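Side-chain contacts in oxalate--CoA ligase (Arabidopsis thaliana, PDB 5IE2), which belongs to the ANL superfamily of AMP-binding enzymes and holds adenosine-5'-triphosphate in a pocket: residues A[36-39]-A[40-44]; A[44-47]-A[48-52]. All blocks are in the same frame, centred on the assembly; numbering follows the deposited sequence. Where two conformers were deposited one is given.

Contact 1: A[36-39]-A[40-44]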
loop_
_atom_site.group_PDB
_atom_site.type_symbol
_atom_site.label_atom_id
_atom_site.label_comp_id
_atom_site.label_asym_id
_atom_site.label_seq_id
_atom_site.Cartn_x
_atom_site.Cartn_y
_atom_site.Cartn_z
ATOM N N LEU A 36 -8.212 -21.809 -7.636
ATOM C CA LEU A 36 -7.510 -20.571 -8.041
ATOM C C LEU A 36 -6.166 -20.943 -8.661
ATOM O O LEU A 36 -5.759 -20.407 -9.708
ATOM C CB LEU A 36 -7.357 -19.673 -6.812
ATOM C CG LEU A 36 -6.462 -18.440 -7.008
ATOM C CD1 LEU A 36 -7.001 -17.593 -8.143
ATOM C CD2 LEU A 36 -6.338 -17.636 -5.662
ATOM N N HIS A 37 -5.463 -21.859 -8.000
ATOM C CA HIS A 37 -4.190 -22.326 -8.532
ATOM C C HIS A 37 -4.307 -22.848 -9.962
ATOM O O HIS A 37 -3.478 -22.537 -10.843
ATOM C CB HIS A 37 -3.611 -23.405 -7.595
ATOM C CG HIS A 37 -2.360 -24.034 -8.118
ATOM N ND1 HIS A 37 -1.114 -23.442 -7.974
ATOM C CD2 HIS A 37 -2.168 -25.156 -8.856
ATOM C CE1 HIS A 37 -0.204 -24.204 -8.576
ATOM N NE2 HIS A 37 -0.817 -25.252 -9.106
ATOM N N ASP A 38 -5.324 -23.667 -10.225
ATOM C CA ASP A 38 -5.468 -24.168 -11.566
ATOM C C ASP A 38 -5.916 -23.129 -12.580
ATOM O O ASP A 38 -5.488 -23.208 -13.730
ATOM C CB ASP A 38 -6.419 -25.359 -11.583
ATOM C CG ASP A 38 -5.749 -26.621 -11.013
ATOM O OD1 ASP A 38 -4.473 -26.667 -10.896
ATOM O OD2 ASP A 38 -6.500 -27.565 -10.638
ATOM N N LEU A 39 -6.741 -22.166 -12.164
ATOM C CA LEU A 39 -7.176 -21.098 -13.078
ATOM C C LEU A 39 -5.913 -20.298 -13.497
ATOM O O LEU A 39 -5.763 -19.875 -14.641
ATOM C CB LEU A 39 -8.170 -20.156 -12.394
ATOM C CG LEU A 39 -9.549 -20.772 -12.300
ATOM C CD1 LEU A 39 -10.428 -19.935 -11.392
ATOM C CD2 LEU A 39 -10.135 -20.802 -13.727
ATOM N N ILE A 40 -5.046 -20.108 -12.520
ATOM C CA ILE A 40 -3.794 -19.371 -12.774
ATOM C C ILE A 40 -2.890 -20.186 -13.724
ATOM O O ILE A 40 -2.375 -19.650 -14.709
ATOM C CB ILE A 40 -3.062 -19.064 -11.452
ATOM C CG1 ILE A 40 -3.839 -18.053 -10.589
ATOM C CG2 ILE A 40 -1.636 -18.522 -11.727
ATOM C CD1 ILE A 40 -3.397 -18.107 -9.089
ATOM N N GLU A 41 -2.726 -21.476 -13.458
ATOM C CA GLU A 41 -1.836 -22.304 -14.293
ATOM C C GLU A 41 -2.332 -22.298 -15.739
ATOM O O GLU A 41 -1.549 -22.250 -16.707
ATOM C CB GLU A 41 -1.806 -23.797 -13.858
ATOM C CG GLU A 41 -1.031 -24.114 -12.629
ATOM C CD GLU A 41 0.477 -23.824 -12.798
ATOM O OE1 GLU A 41 1.124 -24.341 -13.733
ATOM O OE2 GLU A 41 0.965 -23.047 -11.964
ATOM N N ARG A 42 -3.648 -22.427 -15.888
ATOM C CA ARG A 42 -4.209 -22.503 -17.246
ATOM C C ARG A 42 -4.103 -21.179 -17.990
ATOM O O ARG A 42 -3.783 -21.132 -19.206
ATOM C CB ARG A 42 -5.679 -22.969 -17.198
ATOM C CG ARG A 42 -5.700 -24.431 -16.713
ATOM C CD ARG A 42 -7.156 -24.890 -16.323
ATOM N NE ARG A 42 -7.186 -26.098 -15.469
ATOM C CZ ARG A 42 -8.284 -26.508 -14.826
ATOM N NH1 ARG A 42 -9.404 -25.802 -14.966
ATOM N NH2 ARG A 42 -8.286 -27.596 -14.038
ATOM N N ALA A 43 -4.351 -20.093 -17.259
ATOM C CA ALA A 43 -4.188 -18.791 -17.865
ATOM C C ALA A 43 -2.724 -18.529 -18.246
ATOM O O ALA A 43 -2.461 -17.911 -19.280
ATOM C CB ALA A 43 -4.745 -17.638 -16.882
ATOM N N ALA A 44 -1.776 -18.951 -17.414
ATOM C CA ALA A 44 -0.357 -18.744 -17.697
ATOM C C ALA A 44 -0.009 -19.533 -18.963
ATOM O O ALA A 44 0.740 -19.068 -19.816
ATOM C CB ALA A 44 0.522 -19.203 -16.511
HETATM O O HOH W 1 -0.669 -21.549 -10.593
#

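Contact 2: A[44-47]-A[48-52]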
loop_
_atom_site.group_PDB
_atom_site.type_symbol
_atom_site.label_atom_id
_atom_site.label_comp_id
_atom_site.label_asym_id
_atom_site.label_seq_id
_atom_site.Cartn_x
_atom_site.Cartn_y
_atom_site.Cartn_z
ATOM N N ALA A 44 -1.776 -18.951 -17.414
ATOM C CA ALA A 44 -0.357 -18.744 -17.697
ATOM C C ALA A 44 -0.009 -19.533 -18.963
ATOM O O ALA A 44 0.740 -19.068 -19.816
ATOM C CB ALA A 44 0.522 -19.203 -16.511
ATOM N N SER A 45 -0.575 -20.730 -19.064
ATOM C CA SER A 45 -0.350 -21.544 -20.257
ATOM C C SER A 45 -0.833 -20.841 -21.514
ATOM O O SER A 45 -0.147 -20.885 -22.560
ATOM C CB SER A 45 -1.045 -22.889 -20.130
ATOM O OG SER A 45 -0.252 -23.732 -19.327
ATOM N N ARG A 46 -2.005 -20.197 -21.419
ATOM C CA ARG A 46 -2.487 -19.459 -22.567
ATOM C C ARG A 46 -1.583 -18.252 -22.882
ATOM O O ARG A 46 -1.347 -17.934 -24.061
ATOM C CB ARG A 46 -3.922 -18.996 -22.345
ATOM C CG ARG A 46 -4.867 -20.179 -22.240
ATOM C CD ARG A 46 -5.446 -20.518 -23.586
ATOM N NE ARG A 46 -6.539 -19.591 -23.908
ATOM C CZ ARG A 46 -6.709 -18.988 -25.085
ATOM N NH1 ARG A 46 -5.865 -19.222 -26.083
ATOM N NH2 ARG A 46 -7.748 -18.168 -25.273
ATOM N N LEU A 47 -1.128 -17.547 -21.856
ATOM C CA LEU A 47 -0.211 -16.407 -22.116
ATOM C C LEU A 47 1.049 -16.864 -22.878
ATOM O O LEU A 47 1.493 -16.200 -23.831
ATOM C CB LEU A 47 0.232 -15.742 -20.794
ATOM C CG LEU A 47 -0.874 -15.010 -20.029
ATOM C CD1 LEU A 47 -0.313 -14.443 -18.696
ATOM C CD2 LEU A 47 -1.384 -13.857 -20.914
ATOM N N VAL A 48 1.631 -17.983 -22.450
ATOM C CA VAL A 48 2.848 -18.449 -23.103
ATOM C C VAL A 48 2.561 -18.986 -24.518
ATOM O O VAL A 48 3.236 -18.607 -25.465
ATOM C CB VAL A 48 3.547 -19.539 -22.257
ATOM C CG1 VAL A 48 4.784 -20.089 -22.962
ATOM C CG2 VAL A 48 3.950 -18.974 -20.907
ATOM N N SER A 49 1.568 -19.859 -24.658
ATOM C CA SER A 49 1.320 -20.550 -25.936
ATOM C C SER A 49 0.633 -19.689 -26.973
ATOM O O SER A 49 0.862 -19.853 -28.158
ATOM C CB SER A 49 0.436 -21.777 -25.733
ATOM O OG SER A 49 1.102 -22.738 -24.922
ATOM N N ASP A 50 -0.267 -18.826 -26.533
ATOM C CA ASP A 50 -1.144 -18.133 -27.467
ATOM C C ASP A 50 -0.920 -16.635 -27.537
ATOM O O ASP A 50 -1.255 -16.002 -28.552
ATOM C CB ASP A 50 -2.604 -18.407 -27.109
ATOM C CG ASP A 50 -2.950 -19.910 -27.176
ATOM O OD1 ASP A 50 -2.425 -20.611 -28.079
ATOM O OD2 ASP A 50 -3.742 -20.398 -26.345
ATOM N N ALA A 51 -0.356 -16.054 -26.483
ATOM C CA ALA A 51 -0.098 -14.609 -26.465
ATOM C C ALA A 51 1.388 -14.328 -26.622
ATOM O O ALA A 51 1.819 -13.177 -26.627
ATOM C CB ALA A 51 -0.663 -13.956 -25.163
ATOM N N GLY A 52 2.182 -15.387 -26.737
ATOM C CA GLY A 52 3.604 -15.244 -26.998
ATOM C C GLY A 52 4.437 -14.617 -25.884
ATOM O O GLY A 52 5.474 -14.034 -26.133
#

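Contact 1: A[36-39]-A[40-44]
In the first half of helix 33-50, side chains four residues apart pair along successive turns: Leu36 with Ile40, His37 with Glu41, Asp38 with Arg42. Regular i to i+4 backbone bonds, from Ile40 N to Leu36 O through Ala43 N to Leu39 O, set the spacing. On the buried side, CD1 of Ile40 reaches back to CG of Leu36, 3.7 Å away. His37 and Glu41 lie alongside and point the same way. The imidazole swings out with CG anti to the backbone N (chi1 175°). Glu41 CG, beside its own backbone N (chi1 -75°), comes obliquely to the ring, 4.1 Å from its centroid, in an off-centre CH-pi contact; the bend at chi2 then turns the carboxylate alongside the imidazole. Water 1 bridges backbone and carboxylate, donating to His37 O and, at 2.6 Å, to Glu41 OE2. That carboxylate also makes a salt bridge to Arg78. Asp38 meets Arg42 more loosely: its CB lies over one guanidinium face, while OD2 is 3.8 Å from NH2 and well out of the guanidinium plane, a long salt bridge of charge alone. The firmer partner of Arg42 is Asp139, through NH1. Helix 67-78 packs on the apolar side, Ile71 touching Leu36, Leu74 touching Ile40 and Ala75 touching Ala43, while Leu39 leans on Leu133 just beyond strand 127-132.

Contact 2: A[44-47]-A[48-52]
Arg46 and Asp50, one turn apart at the C-terminal end of helix 33-50, are joined by a salt bridge in which Arg46 NH1 donates to Asp50 OD2. The modelled separation of 2.4 Å is too short to be taken at face value. OD2 comes to the edge of the guanidinium, near its plane, but the carboxylate is turned 63° away from that plane and a single oxygen does the work. Bends at chi2 (-92°) and chi3 (-79°) turn the end of the arginine chain toward the aspartate, one turn further along the helix. On another side of the helix Leu47 CD2 stands 4.3 Å from Ala51 CB, a light apolar touch.

Behind these side chains, Val48 N and Ser49 N bond regularly to Ala44 O and Ser45 O. Asp50 N donates to Arg46 O at 2.8 Å, fixing the backbone that carries the carboxylate. Then the helical bonding frays: Ala51 N shares itself between Arg46 O and Leu47 O, both weak bonds at 3.2 Å, before Gly52 leaves helical geometry with positive phi.

Farther out, Arg46 NH2 donates to Val144 O and Ser49 OG bonds to Ser153 OG, while Leu47 packs on Met72, Ala75 and Val76 of helix 67-78. The guanidinium is thus gripped from two directions, by a carboxylate and a backbone carbonyl. An arginine near the helix C-terminus probably also interacts favourably with the helix dipole, offsetting the less favourable placement of Asp50 there.

How the contacts relate
Contacts 1 and 2 follow one another along helix 33-50, their centres about 12 Å apart, and meet at Ala44, which belongs to both. Contact 1 runs from near the start of the helix to past its centre, and contact 2 continues through the last turns into Gly52, where the chain turns off toward strand 58-61. Helix 67-78 packs against both, giving the two a common apolar side, and Arg78 touches the shared Ala44. Both belong to the AMP-binding part of the chain; their centres are about 25 and 30 Å from the centre of the chain, at the periphery of the fold, and neither includes a residue of the adenosine-5'-triphosphate pocket.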